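Long-range contacts in protein DJ-1 homolog D (Arabidopsis thaliana, PDB 4OGG), which belongs to the DJ-1/PfpI family of the glutaminase I clan and carries two such domains in tandem in a single chain: residues C[42-50]-C[60-68]; C[15-24]-C[208-217]. All blocks are in the same frame, centred on the assembly; numbering follows the deposited sequence.

Contact 1. Residues C[42-50]-C[60-68]; sequences GDSCPTAVH and ESRGHNFTL
The imidazole of H50 takes the carboxylate of E60 at its edge: NE2 donates to OE1 at 2.7 Å, with the oxygen lying in the ring plane, and CG of E60 sits at that same edge. Ring and carboxylate planes are only 20° apart, and OE1 is met on its anti side. Farther along, the guanidinium of R62 has CB of P46 over one face, 3.3 Å from NH2, and a water in plane at its edge. These groups decorate an antiparallel β-hairpin in which 42-50 pairs with 60-68 as two ladders, V49 with S61 and C45 with F66 being hydrogen-bonded pairs, offset by one residue around P46 and T47.

E60 reaches the ring because its CG is anti to the backbone N (chi1 176°) and the chain then runs extended beside H50, grazing CB of A48. The other carboxylate oxygen, OE2, makes a salt bridge with R89, while ND1 of H50 bonds to the modified cysteine at position 118. The imidazole is thus gripped at both nitrogens, which fixes its rotation.

At the offset the regular pairing is interrupted, although N of G63 still donates to O of T47. One water adds to this, accepting from the N of T47 and from NH2 of R62 and donating to O of G63, linking the two strands at the offset. CA of G63 packs 3.5 Å from CG2 of V49. Beyond the offset, L68 packs its two methyls against SG of C45, and its N donates to O of D43. In the middle, the hydroxyl OG1 of T47 donates to the carbonyl O of H64 at 2.6 Å.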
ATOM      1  N   GLY C  42      24.088   8.624 -10.262  1.00 17.36           N
ATOM      2  CA  GLY C  42      23.932   8.581  -8.823  1.00 16.02           C
ATOM      3  C   GLY C  42      22.502   8.880  -8.413  1.00 17.25           C
ATOM      4  O   GLY C  42      22.075   8.480  -7.330  1.00 17.86           O
ATOM      5  N   ASP C  43      21.766   9.594  -9.263  1.00 17.47           N
ATOM      6  CA  ASP C  43      20.372   9.920  -8.968  1.00 17.02           C
ATOM      7  C   ASP C  43      19.515   8.674  -9.139  1.00 17.69           C
ATOM      8  O   ASP C  43      19.914   7.727  -9.814  1.00 17.84           O
ATOM      9  CB  ASP C  43      19.842  11.013  -9.901  1.00 18.54           C
ATOM     10  CG  ASP C  43      20.387  12.386  -9.569  1.00 19.85           C
ATOM     11  OD1 ASP C  43      20.899  12.577  -8.446  1.00 22.53           O
ATOM     12  OD2 ASP C  43      20.280  13.280 -10.431  1.00 20.30           O
ATOM     13  N   SER C  44      18.332   8.684  -8.535  1.00 16.72           N
ATOM     14  CA  SER C  44      17.438   7.539  -8.622  1.00 17.56           C
ATOM     15  C   SER C  44      16.126   7.848  -9.328  1.00 16.52           C
ATOM     16  O   SER C  44      15.687   8.999  -9.394  1.00 16.35           O
ATOM     17  CB  SER C  44      17.138   7.002  -7.219  1.00 19.49           C
ATOM     18  OG  SER C  44      16.503   7.990  -6.429  1.00 25.64           O
ATOM     19  N   CYS C  45      15.516   6.794  -9.863  1.00 14.21           N
ATOM     20  CA  CYS C  45      14.235   6.886 -10.554  1.00 14.00           C
ATOM     21  C   CYS C  45      13.278   5.889  -9.930  1.00 13.42           C
ATOM     22  O   CYS C  45      13.642   4.734  -9.714  1.00 13.15           O
ATOM     23  CB  CYS C  45      14.359   6.486 -12.025  1.00 14.79           C
ATOM     24  SG  CYS C  45      15.183   7.623 -13.116  1.00 15.76           S
ATOM     25  N   PRO C  46      12.049   6.317  -9.614  1.00 13.33           N
ATOM     26  CA  PRO C  46      11.136   5.332  -9.037  1.00 13.28           C
ATOM     27  C   PRO C  46      10.754   4.425 -10.204  1.00 13.43           C
ATOM     28  O   PRO C  46      10.840   4.841 -11.362  1.00 13.28           O
ATOM     29  CB  PRO C  46       9.957   6.187  -8.570  1.00 13.44           C
ATOM     30  CG  PRO C  46       9.954   7.325  -9.551  1.00 15.34           C
ATOM     31  CD  PRO C  46      11.432   7.655  -9.664  1.00 14.06           C
ATOM     32  N   THR C  47      10.356   3.191  -9.922  1.00 11.59           N
ATOM     33  CA  THR C  47       9.948   2.294 -10.998  1.00 10.71           C
ATOM     34  C   THR C  47       8.535   1.802 -10.729  1.00 11.04           C
ATOM     35  O   THR C  47       8.033   1.918  -9.613  1.00 11.17           O
ATOM     36  CB  THR C  47      10.873   1.063 -11.121  1.00  9.64           C
ATOM     37  OG1 THR C  47      10.779   0.274  -9.932  1.00 11.64           O
ATOM     38  CG2 THR C  47      12.324   1.497 -11.319  1.00 11.25           C
ATOM     39  N   ALA C  48       7.900   1.254 -11.758  1.00 11.55           N
ATOM     40  CA  ALA C  48       6.548   0.729 -11.626  1.00 11.32           C
ATOM     41  C   ALA C  48       6.551  -0.780 -11.795  1.00 13.19           C
ATOM     42  O   ALA C  48       7.318  -1.327 -12.590  1.00 12.57           O
ATOM     43  CB  ALA C  48       5.639   1.358 -12.677  1.00 11.96           C
ATOM     44  N   VAL C  49       5.702  -1.446 -11.024  1.00 12.14           N
ATOM     45  CA  VAL C  49       5.541  -2.890 -11.122  1.00 11.34           C
ATOM     46  C   VAL C  49       4.216  -3.047 -11.855  1.00 12.52           C
ATOM     47  O   VAL C  49       3.170  -2.665 -11.331  1.00 13.05           O
ATOM     48  CB  VAL C  49       5.417  -3.561  -9.729  1.00 11.33           C
ATOM     49  CG1 VAL C  49       5.008  -5.028  -9.894  1.00 12.75           C
ATOM     50  CG2 VAL C  49       6.735  -3.470  -8.977  1.00 12.60           C
ATOM     51  N   HIS C  50       4.264  -3.558 -13.079  1.00 12.25           N
ATOM     52  CA  HIS C  50       3.051  -3.765 -13.859  1.00 13.36           C
ATOM     53  C   HIS C  50       2.795  -5.255 -13.929  1.00 15.90           C
ATOM     54  O   HIS C  50       3.474  -5.991 -14.647  1.00 16.18           O
ATOM     55  CB  HIS C  50       3.198  -3.156 -15.253  1.00 11.63           C
ATOM     56  CG  HIS C  50       3.090  -1.661 -15.259  1.00 12.14           C
ATOM     57  ND1 HIS C  50       3.244  -0.902 -16.399  1.00 12.85           N
ATOM     58  CD2 HIS C  50       2.805  -0.790 -14.262  1.00 12.59           C
ATOM     59  CE1 HIS C  50       3.054   0.372 -16.104  1.00 13.29           C
ATOM     60  NE2 HIS C  50       2.787   0.467 -14.814  1.00 11.30           N
ATOM     61  N   GLU C  60      -0.786  -1.515 -11.050  1.00 15.52           N
ATOM     62  CA  GLU C  60       0.513  -0.906 -10.773  1.00 14.70           C
ATOM     63  C   GLU C  60       0.776  -0.604  -9.302  1.00 14.64           C
ATOM     64  O   GLU C  60      -0.107  -0.155  -8.575  1.00 14.90           O
ATOM     65  CB  GLU C  60       0.703   0.396 -11.562  1.00 11.99           C
ATOM     66  CG  GLU C  60       2.034   1.112 -11.225  1.00 13.76           C
ATOM     67  CD  GLU C  60       2.202   2.449 -11.927  1.00 10.96           C
ATOM     68  OE1 GLU C  60       2.142   2.480 -13.172  1.00 12.60           O
ATOM     69  OE2 GLU C  60       2.396   3.475 -11.232  1.00 12.59           O
ATOM     70  N   SER C  61       2.010  -0.863  -8.881  1.00 14.92           N
ATOM     71  CA  SER C  61       2.469  -0.565  -7.530  1.00 15.00           C
ATOM     72  C   SER C  61       3.919  -0.133  -7.744  1.00 15.71           C
ATOM     73  O   SER C  61       4.431  -0.233  -8.865  1.00 14.02           O
ATOM     74  CB  SER C  61       2.379  -1.796  -6.612  1.00 16.73           C
ATOM     75  OG  SER C  61       3.220  -2.854  -7.032  1.00 17.00           O
ATOM     76  N   ARG C  62       4.580   0.368  -6.708  1.00 15.37           N
ATOM     77  CA  ARG C  62       5.964   0.803  -6.878  1.00 15.21           C
ATOM     78  C   ARG C  62       6.977  -0.328  -6.775  1.00 14.48           C
ATOM     79  O   ARG C  62       6.821  -1.248  -5.977  1.00 13.73           O
ATOM     80  CB  ARG C  62       6.320   1.898  -5.864  1.00 19.92           C
ATOM     81  CG  ARG C  62       5.762   3.262  -6.221  1.00 25.24           C
ATOM     82  CD  ARG C  62       6.368   4.372  -5.381  1.00 28.85           C
ATOM     83  NE  ARG C  62       7.815   4.505  -5.554  1.00 31.11           N
ATOM     84  CZ  ARG C  62       8.512   5.560  -5.142  1.00 32.25           C
ATOM     85  NH1 ARG C  62       7.891   6.568  -4.542  1.00 33.57           N
ATOM     86  NH2 ARG C  62       9.826   5.611  -5.320  1.00 32.72           N
ATOM     87  N   GLY C  63       8.021  -0.247  -7.596  1.00 13.77           N
ATOM     88  CA  GLY C  63       9.064  -1.258  -7.579  1.00 13.15           C
ATOM     89  C   GLY C  63      10.303  -0.738  -6.876  1.00 12.64           C
ATOM     90  O   GLY C  63      10.219   0.182  -6.062  1.00 12.39           O
ATOM     91  N   HIS C  64      11.456  -1.323  -7.177  1.00 11.80           N
ATOM     92  CA  HIS C  64      12.699  -0.876  -6.554  1.00 13.10           C
ATOM     93  C   HIS C  64      13.069   0.487  -7.126  1.00 13.25           C
ATOM     94  O   HIS C  64      12.802   0.766  -8.293  1.00 13.65           O
ATOM     95  CB  HIS C  64      13.881  -1.802  -6.880  1.00 12.26           C
ATOM     96  CG  HIS C  64      13.652  -3.253  -6.588  1.00 12.68           C
ATOM     97  ND1 HIS C  64      12.867  -4.061  -7.384  1.00 12.78           N
ATOM     98  CD2 HIS C  64      14.181  -4.060  -5.639  1.00 12.57           C
ATOM     99  CE1 HIS C  64      12.925  -5.303  -6.937  1.00 12.02           C
ATOM    100  NE2 HIS C  64      13.716  -5.329  -5.879  1.00 11.75           N
ATOM    101  N   ASN C  65      13.689   1.338  -6.318  1.00 13.32           N
ATOM    102  CA  ASN C  65      14.135   2.612  -6.856  1.00 13.18           C
ATOM    103  C   ASN C  65      15.351   2.212  -7.685  1.00 12.80           C
ATOM    104  O   ASN C  65      16.128   1.354  -7.263  1.00 14.59           O
ATOM    105  CB  ASN C  65      14.550   3.572  -5.745  1.00 15.80           C
ATOM    106  CG  ASN C  65      13.373   4.058  -4.934  1.00 18.46           C
ATOM    107  OD1 ASN C  65      12.345   4.443  -5.489  1.00 18.68           O
ATOM    108  ND2 ASN C  65      13.519   4.054  -3.613  1.00 20.14           N
ATOM    109  N   PHE C  66      15.500   2.802  -8.866  1.00 12.40           N
ATOM    110  CA  PHE C  66      16.624   2.475  -9.738  1.00 12.04           C
ATOM    111  C   PHE C  66      17.676   3.580  -9.745  1.00 12.59           C
ATOM    112  O   PHE C  66      17.368   4.732 -10.039  1.00 12.92           O
ATOM    113  CB  PHE C  66      16.139   2.246 -11.172  1.00 12.65           C
ATOM    114  CG  PHE C  66      17.195   1.681 -12.074  1.00 13.01           C
ATOM    115  CD1 PHE C  66      17.414   0.310 -12.133  1.00 13.81           C
ATOM    116  CD2 PHE C  66      18.010   2.521 -12.820  1.00 14.76           C
ATOM    117  CE1 PHE C  66      18.434  -0.219 -12.924  1.00 14.75           C
ATOM    118  CE2 PHE C  66      19.036   2.003 -13.614  1.00 13.74           C
ATOM    119  CZ  PHE C  66      19.246   0.629 -13.664  1.00 14.36           C
ATOM    120  N   THR C  67      18.920   3.215  -9.448  1.00 13.30           N
ATOM    121  CA  THR C  67      20.012   4.183  -9.415  1.00 15.18           C
ATOM    122  C   THR C  67      20.729   4.278 -10.759  1.00 15.46           C
ATOM    123  O   THR C  67      21.258   3.289 -11.265  1.00 14.72           O
ATOM    124  CB  THR C  67      21.043   3.819  -8.327  1.00 15.36           C
ATOM    125  OG1 THR C  67      20.381   3.679  -7.061  1.00 18.97           O
ATOM    126  CG2 THR C  67      22.101   4.909  -8.219  1.00 17.83           C
ATOM    127  N   LEU C  68      20.738   5.478 -11.328  1.00 15.40           N
ATOM    128  CA  LEU C  68      21.381   5.735 -12.613  1.00 14.53           C
ATOM    129  C   LEU C  68      22.897   5.751 -12.444  1.00 15.48           C
ATOM    130  O   LEU C  68      23.395   6.136 -11.388  1.00 14.58           O
ATOM    131  CB  LEU C  68      20.921   7.087 -13.156  1.00 13.83           C
ATOM    132  CG  LEU C  68      19.402   7.264 -13.267  1.00 13.93           C
ATOM    133  CD1 LEU C  68      19.074   8.725 -13.537  1.00 14.92           C
ATOM    134  CD2 LEU C  68      18.854   6.361 -14.376  1.00 13.32           C
TER
HETATM  135  O   HOH W   1      10.354   2.830  -6.942  1.00 14.84           O

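Contact 2. Residues C[15-24]-C[208-217]; sequences DYEVMVPFQA and DYEVKVPFQS
D15 swings its carboxylate across to Y209 with CG anti to the backbone N (chi1 -153°), and Y209 answers with CG beside its own N, which carries the phenol over to helix 15-24. Hydroxyl OH of Y209 donates to OD1 of D15 in a very short bond of 2.5 Å; the acid sits near the ring plane at the phenol edge, its own plane turned 61° from the ring. M19 rides over one face of the same ring, CG standing 3.6 Å from the centroid, while SD lies higher in a Met-aromatic contact and CE bends round to CE2 of Y209.

The ring-over-chain packing repeats with the helices exchanged. K212 lays its aliphatic chain across the face of Y16, CG 3.5 Å from the ring centroid in a CH-pi contact, and its ammonium continues past to a salt bridge with E174. OH of Y16 lies 3.2 Å from OD1 of D208, which bonds to H257, itself stacked on Y16. The helices cross at -54° with axes 9.2 Å apart; the pairing of Y16 with Y209, V20 with V213 and A24 with S217 is consistent with a pseudo-twofold relation between the two DJ-1/PfpI domains.

Farther along, V20 and V213 lie alongside, pointing opposite ways, CG2 to CG2 being 4.2 Å. Q23 lies across V213, its amide held by H369 and W366. At the far end CB of A24 rests 3.3 Å from OG of S217, a hydroxyl already turned back to O of V213.

D15 and D208 bring OD2 atoms within 4.2 Å of each other in this buried interface, and each aspartate also bonds a histidine, H64 or H257. Such proximity would tend to favour protonation of one acid or positive charge on the histidines.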
ATOM      1  N   ASP C  15       9.901  -1.711 -13.784  1.00 11.56           N
ATOM      2  CA  ASP C  15      11.039  -2.265 -13.050  1.00  9.93           C
ATOM      3  C   ASP C  15      11.773  -3.424 -13.731  1.00 11.07           C
ATOM      4  O   ASP C  15      12.998  -3.411 -13.824  1.00 10.76           O
ATOM      5  CB  ASP C  15      10.593  -2.678 -11.636  1.00 12.01           C
ATOM      6  CG  ASP C  15      11.734  -2.644 -10.627  1.00 13.28           C
ATOM      7  OD1 ASP C  15      12.830  -2.150 -10.973  1.00 13.68           O
ATOM      8  OD2 ASP C  15      11.537  -3.100  -9.481  1.00 12.15           O
ATOM      9  N   TYR C  16      11.044  -4.432 -14.198  1.00 10.00           N
ATOM     10  CA  TYR C  16      11.702  -5.552 -14.871  1.00 11.13           C
ATOM     11  C   TYR C  16      12.352  -5.112 -16.179  1.00 10.60           C
ATOM     12  O   TYR C  16      13.452  -5.547 -16.520  1.00 12.40           O
ATOM     13  CB  TYR C  16      10.705  -6.662 -15.220  1.00 11.31           C
ATOM     14  CG  TYR C  16      10.327  -7.614 -14.104  1.00 12.98           C
ATOM     15  CD1 TYR C  16      11.119  -7.758 -12.966  1.00 13.75           C
ATOM     16  CD2 TYR C  16       9.205  -8.436 -14.233  1.00 14.24           C
ATOM     17  CE1 TYR C  16      10.803  -8.699 -11.983  1.00 14.21           C
ATOM     18  CE2 TYR C  16       8.887  -9.377 -13.266  1.00 14.67           C
ATOM     19  CZ  TYR C  16       9.685  -9.505 -12.148  1.00 15.81           C
ATOM     20  OH  TYR C  16       9.366 -10.453 -11.204  1.00 21.68           O
ATOM     21  N   GLU C  17      11.656  -4.249 -16.908  1.00 10.08           N
ATOM     22  CA  GLU C  17      12.122  -3.799 -18.208  1.00 11.78           C
ATOM     23  C   GLU C  17      13.406  -2.982 -18.214  1.00 11.53           C
ATOM     24  O   GLU C  17      14.027  -2.804 -19.262  1.00 12.11           O
ATOM     25  CB  GLU C  17      10.973  -3.088 -18.919  1.00 13.27           C
ATOM     26  CG  GLU C  17       9.940  -4.102 -19.396  1.00 14.36           C
ATOM     27  CD  GLU C  17       8.559  -3.524 -19.614  1.00 16.34           C
ATOM     28  OE1 GLU C  17       8.451  -2.403 -20.142  1.00 14.33           O
ATOM     29  OE2 GLU C  17       7.576  -4.212 -19.267  1.00 20.80           O
ATOM     30  N   VAL C  18      13.818  -2.492 -17.052  1.00 12.49           N
ATOM     31  CA  VAL C  18      15.084  -1.774 -16.995  1.00 12.74           C
ATOM     32  C   VAL C  18      16.137  -2.683 -16.362  1.00 12.66           C
ATOM     33  O   VAL C  18      17.252  -2.819 -16.878  1.00 12.78           O
ATOM     34  CB  VAL C  18      14.992  -0.445 -16.182  1.00 11.47           C
ATOM     35  CG1 VAL C  18      14.443  -0.700 -14.785  1.00 12.36           C
ATOM     36  CG2 VAL C  18      16.386   0.201 -16.096  1.00 12.33           C
ATOM     37  N   MET C  19      15.779  -3.342 -15.264  1.00 13.20           N
ATOM     38  CA  MET C  19      16.739  -4.184 -14.566  1.00 13.07           C
ATOM     39  C   MET C  19      17.184  -5.455 -15.277  1.00 13.04           C
ATOM     40  O   MET C  19      18.362  -5.797 -15.229  1.00 13.03           O
ATOM     41  CB  MET C  19      16.223  -4.538 -13.166  1.00 14.41           C
ATOM     42  CG  MET C  19      17.307  -5.083 -12.245  1.00 12.95           C
ATOM     43  SD  MET C  19      18.731  -3.962 -12.094  1.00 14.81           S
ATOM     44  CE  MET C  19      18.277  -3.010 -10.631  1.00 18.64           C
ATOM     45  N   VAL C  20      16.268  -6.164 -15.927  1.00 14.02           N
ATOM     46  CA  VAL C  20      16.661  -7.394 -16.606  1.00 14.51           C
ATOM     47  C   VAL C  20      17.696  -7.116 -17.702  1.00 13.85           C
ATOM     48  O   VAL C  20      18.764  -7.722 -17.711  1.00 15.69           O
ATOM     49  CB  VAL C  20      15.436  -8.146 -17.187  1.00 13.77           C
ATOM     50  CG1 VAL C  20      15.898  -9.386 -17.947  1.00 14.23           C
ATOM     51  CG2 VAL C  20      14.510  -8.570 -16.051  1.00 13.78           C
ATOM     52  N   PRO C  21      17.405  -6.193 -18.634  1.00 13.96           N
ATOM     53  CA  PRO C  21      18.418  -5.947 -19.664  1.00 14.48           C
ATOM     54  C   PRO C  21      19.689  -5.325 -19.086  1.00 14.00           C
ATOM     55  O   PRO C  21      20.795  -5.611 -19.547  1.00 13.53           O
ATOM     56  CB  PRO C  21      17.697  -5.027 -20.652  1.00 15.11           C
ATOM     57  CG  PRO C  21      16.708  -4.309 -19.795  1.00 14.78           C
ATOM     58  CD  PRO C  21      16.187  -5.407 -18.898  1.00 13.97           C
ATOM     59  N   PHE C  22      19.531  -4.492 -18.060  1.00 12.74           N
ATOM     60  CA  PHE C  22      20.680  -3.843 -17.421  1.00 13.00           C
ATOM     61  C   PHE C  22      21.668  -4.869 -16.874  1.00 12.90           C
ATOM     62  O   PHE C  22      22.875  -4.771 -17.105  1.00 14.42           O
ATOM     63  CB  PHE C  22      20.216  -2.934 -16.272  1.00 11.75           C
ATOM     64  CG  PHE C  22      21.344  -2.243 -15.541  1.00 14.23           C
ATOM     65  CD1 PHE C  22      22.201  -1.372 -16.214  1.00 14.41           C
ATOM     66  CD2 PHE C  22      21.544  -2.460 -14.179  1.00 13.68           C
ATOM     67  CE1 PHE C  22      23.241  -0.727 -15.543  1.00 13.68           C
ATOM     68  CE2 PHE C  22      22.583  -1.818 -13.496  1.00 14.86           C
ATOM     69  CZ  PHE C  22      23.432  -0.952 -14.182  1.00 12.89           C
ATOM     70  N   GLN C  23      21.160  -5.857 -16.148  1.00 12.73           N
ATOM     71  CA  GLN C  23      22.035  -6.864 -15.563  1.00 13.90           C
ATOM     72  C   GLN C  23      22.381  -8.016 -16.500  1.00 14.33           C
ATOM     73  O   GLN C  23      23.494  -8.540 -16.457  1.00 15.08           O
ATOM     74  CB  GLN C  23      21.418  -7.390 -14.267  1.00 14.77           C
ATOM     75  CG  GLN C  23      21.122  -6.274 -13.279  1.00 15.29           C
ATOM     76  CD  GLN C  23      20.721  -6.786 -11.921  1.00 15.54           C
ATOM     77  OE1 GLN C  23      19.726  -7.501 -11.784  1.00 16.34           O
ATOM     78  NE2 GLN C  23      21.492  -6.423 -10.901  1.00 14.78           N
ATOM     79  N   ALA C  24      21.440  -8.409 -17.349  1.00 14.15           N
ATOM     80  CA  ALA C  24      21.697  -9.498 -18.283  1.00 14.47           C
ATOM     81  C   ALA C  24      22.803  -9.090 -19.250  1.00 15.34           C
ATOM     82  O   ALA C  24      23.770  -9.825 -19.446  1.00 14.87           O
ATOM     83  CB  ALA C  24      20.432  -9.844 -19.057  1.00 14.57           C
ATOM     84  N   ASP C 208      11.874 -10.359  -5.894  1.00 13.20           N
ATOM     85  CA  ASP C 208      11.415  -9.985  -7.234  1.00 15.60           C
ATOM     86  C   ASP C 208      12.496 -10.017  -8.327  1.00 13.68           C
ATOM     87  O   ASP C 208      12.320 -10.657  -9.365  1.00 15.69           O
ATOM     88  CB  ASP C 208      10.780  -8.590  -7.129  1.00 18.02           C
ATOM     89  CG  ASP C 208      10.345  -8.020  -8.463  1.00 22.66           C
ATOM     90  OD1 ASP C 208       9.186  -8.259  -8.883  1.00 15.88           O
ATOM     91  OD2 ASP C 208      11.171  -7.315  -9.084  1.00 24.83           O
ATOM     92  N   TYR C 209      13.605  -9.321  -8.107  1.00 13.22           N
ATOM     93  CA  TYR C 209      14.688  -9.306  -9.090  1.00 12.81           C
ATOM     94  C   TYR C 209      15.445 -10.628  -9.138  1.00 13.89           C
ATOM     95  O   TYR C 209      15.800 -11.117 -10.207  1.00 14.91           O
ATOM     96  CB  TYR C 209      15.742  -8.250  -8.752  1.00 12.87           C
ATOM     97  CG  TYR C 209      15.427  -6.803  -9.017  1.00 12.63           C
ATOM     98  CD1 TYR C 209      14.537  -6.407 -10.017  1.00 11.21           C
ATOM     99  CD2 TYR C 209      16.127  -5.814  -8.331  1.00 12.70           C
ATOM    100  CE1 TYR C 209      14.365  -5.049 -10.323  1.00 12.04           C
ATOM    101  CE2 TYR C 209      15.969  -4.481  -8.628  1.00 12.45           C
ATOM    102  CZ  TYR C 209      15.094  -4.096  -9.620  1.00 12.06           C
ATOM    103  OH  TYR C 209      14.978  -2.756  -9.896  1.00 12.90           O
ATOM    104  N   GLU C 210      15.708 -11.184  -7.960  1.00 13.51           N
ATOM    105  CA  GLU C 210      16.499 -12.402  -7.841  1.00 14.43           C
ATOM    106  C   GLU C 210      15.961 -13.644  -8.519  1.00 15.56           C
ATOM    107  O   GLU C 210      16.717 -14.583  -8.780  1.00 15.15           O
ATOM    108  CB  GLU C 210      16.806 -12.643  -6.367  1.00 14.66           C
ATOM    109  CG  GLU C 210      17.523 -11.432  -5.793  1.00 15.18           C
ATOM    110  CD  GLU C 210      17.741 -11.498  -4.305  1.00 16.12           C
ATOM    111  OE1 GLU C 210      18.099 -10.449  -3.731  1.00 19.29           O
ATOM    112  OE2 GLU C 210      17.562 -12.584  -3.716  1.00 17.45           O
ATOM    113  N   VAL C 211      14.668 -13.666  -8.808  1.00 14.80           N
ATOM    114  CA  VAL C 211      14.123 -14.802  -9.530  1.00 15.76           C
ATOM    115  C   VAL C 211      14.059 -14.436 -11.015  1.00 16.13           C
ATOM    116  O   VAL C 211      14.570 -15.163 -11.863  1.00 16.03           O
ATOM    117  CB  VAL C 211      12.700 -15.200  -9.040  1.00 15.49           C
ATOM    118  CG1 VAL C 211      11.754 -14.010  -9.107  1.00 16.76           C
ATOM    119  CG2 VAL C 211      12.164 -16.352  -9.898  1.00 16.08           C
ATOM    120  N   LYS C 212      13.478 -13.279 -11.320  1.00 14.50           N
ATOM    121  CA  LYS C 212      13.304 -12.862 -12.706  1.00 12.56           C
ATOM    122  C   LYS C 212      14.571 -12.594 -13.503  1.00 12.09           C
ATOM    123  O   LYS C 212      14.690 -13.044 -14.643  1.00 13.88           O
ATOM    124  CB  LYS C 212      12.409 -11.621 -12.779  1.00 12.11           C
ATOM    125  CG  LYS C 212      11.708 -11.451 -14.131  1.00 13.82           C
ATOM    126  CD  LYS C 212      10.569 -12.462 -14.290  1.00 15.04           C
ATOM    127  CE  LYS C 212       9.705 -12.157 -15.509  1.00 15.48           C
ATOM    128  NZ  LYS C 212       8.533 -13.080 -15.624  1.00 16.69           N
ATOM    129  N   VAL C 213      15.513 -11.860 -12.925  1.00 13.48           N
ATOM    130  CA  VAL C 213      16.733 -11.539 -13.655  1.00 12.22           C
ATOM    131  C   VAL C 213      17.559 -12.759 -14.053  1.00 14.12           C
ATOM    132  O   VAL C 213      17.861 -12.943 -15.234  1.00 14.26           O
ATOM    133  CB  VAL C 213      17.606 -10.530 -12.875  1.00 13.28           C
ATOM    134  CG1 VAL C 213      18.882 -10.227 -13.654  1.00 13.49           C
ATOM    135  CG2 VAL C 213      16.820  -9.238 -12.660  1.00 13.23           C
ATOM    136  N   PRO C 214      17.939 -13.613 -13.087  1.00 14.42           N
ATOM    137  CA  PRO C 214      18.729 -14.780 -13.496  1.00 15.32           C
ATOM    138  C   PRO C 214      17.925 -15.699 -14.418  1.00 15.46           C
ATOM    139  O   PRO C 214      18.452 -16.239 -15.394  1.00 15.47           O
ATOM    140  CB  PRO C 214      19.070 -15.457 -12.166  1.00 13.52           C
ATOM    141  CG  PRO C 214      19.076 -14.301 -11.187  1.00 15.35           C
ATOM    142  CD  PRO C 214      17.853 -13.526 -11.617  1.00 14.54           C
ATOM    143  N   PHE C 215      16.642 -15.859 -14.108  1.00 14.63           N
ATOM    144  CA  PHE C 215      15.764 -16.724 -14.889  1.00 14.59           C
ATOM    145  C   PHE C 215      15.715 -16.299 -16.352  1.00 15.02           C
ATOM    146  O   PHE C 215      15.965 -17.105 -17.250  1.00 16.22           O
ATOM    147  CB  PHE C 215      14.355 -16.717 -14.281  1.00 14.34           C
ATOM    148  CG  PHE C 215      13.421 -17.734 -14.882  1.00 16.37           C
ATOM    149  CD1 PHE C 215      12.551 -17.383 -15.909  1.00 16.79           C
ATOM    150  CD2 PHE C 215      13.408 -19.044 -14.415  1.00 17.81           C
ATOM    151  CE1 PHE C 215      11.679 -18.320 -16.464  1.00 18.19           C
ATOM    152  CE2 PHE C 215      12.540 -19.992 -14.965  1.00 17.56           C
ATOM    153  CZ  PHE C 215      11.675 -19.627 -15.991  1.00 18.51           C
ATOM    154  N   GLN C 216      15.419 -15.030 -16.596  1.00 13.49           N
ATOM    155  CA  GLN C 216      15.343 -14.551 -17.966  1.00 13.93           C
ATOM    156  C   GLN C 216      16.707 -14.368 -18.624  1.00 14.24           C
ATOM    157  O   GLN C 216      16.823 -14.471 -19.843  1.00 15.22           O
ATOM    158  CB  GLN C 216      14.526 -13.261 -18.025  1.00 14.09           C
ATOM    159  CG  GLN C 216      13.073 -13.510 -17.653  1.00 12.73           C
ATOM    160  CD  GLN C 216      12.151 -12.409 -18.108  1.00 15.87           C
ATOM    161  OE1 GLN C 216      11.127 -12.668 -18.743  1.00 16.79           O
ATOM    162  NE2 GLN C 216      12.496 -11.176 -17.781  1.00 11.21           N
ATOM    163  N   SER C 217      17.739 -14.108 -17.827  1.00 14.82           N
ATOM    164  CA  SER C 217      19.078 -13.946 -18.388  1.00 14.29           C
ATOM    165  C   SER C 217      19.510 -15.278 -19.002  1.00 15.30           C
ATOM    166  O   SER C 217      20.036 -15.324 -20.118  1.00 14.76           O
ATOM    167  CB  SER C 217      20.081 -13.533 -17.304  1.00 15.03           C
ATOM    168  OG  SER C 217      19.863 -12.199 -16.872  1.00 16.12           O
TER

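In the fold
Contact 1 is a hairpin inside the first DJ-1/PfpI domain, nested along the chain within the loop that contact 2 closes between the two domains; their centres lie 13 Å apart. They meet at D15, in helix 15-24: its N is 2.9 Å from O of A48, and its OD2 is 2.7 Å from ND1 of H64, both probable hydrogen bonds. H64 also stacks on Y209 and reaches E207 with NE2, so the irregular part of the second strand is tied to the second domain. Toward the closed end of the hairpin, H50 bonds the modified cysteine at position 118, placing contact 1 beside that site.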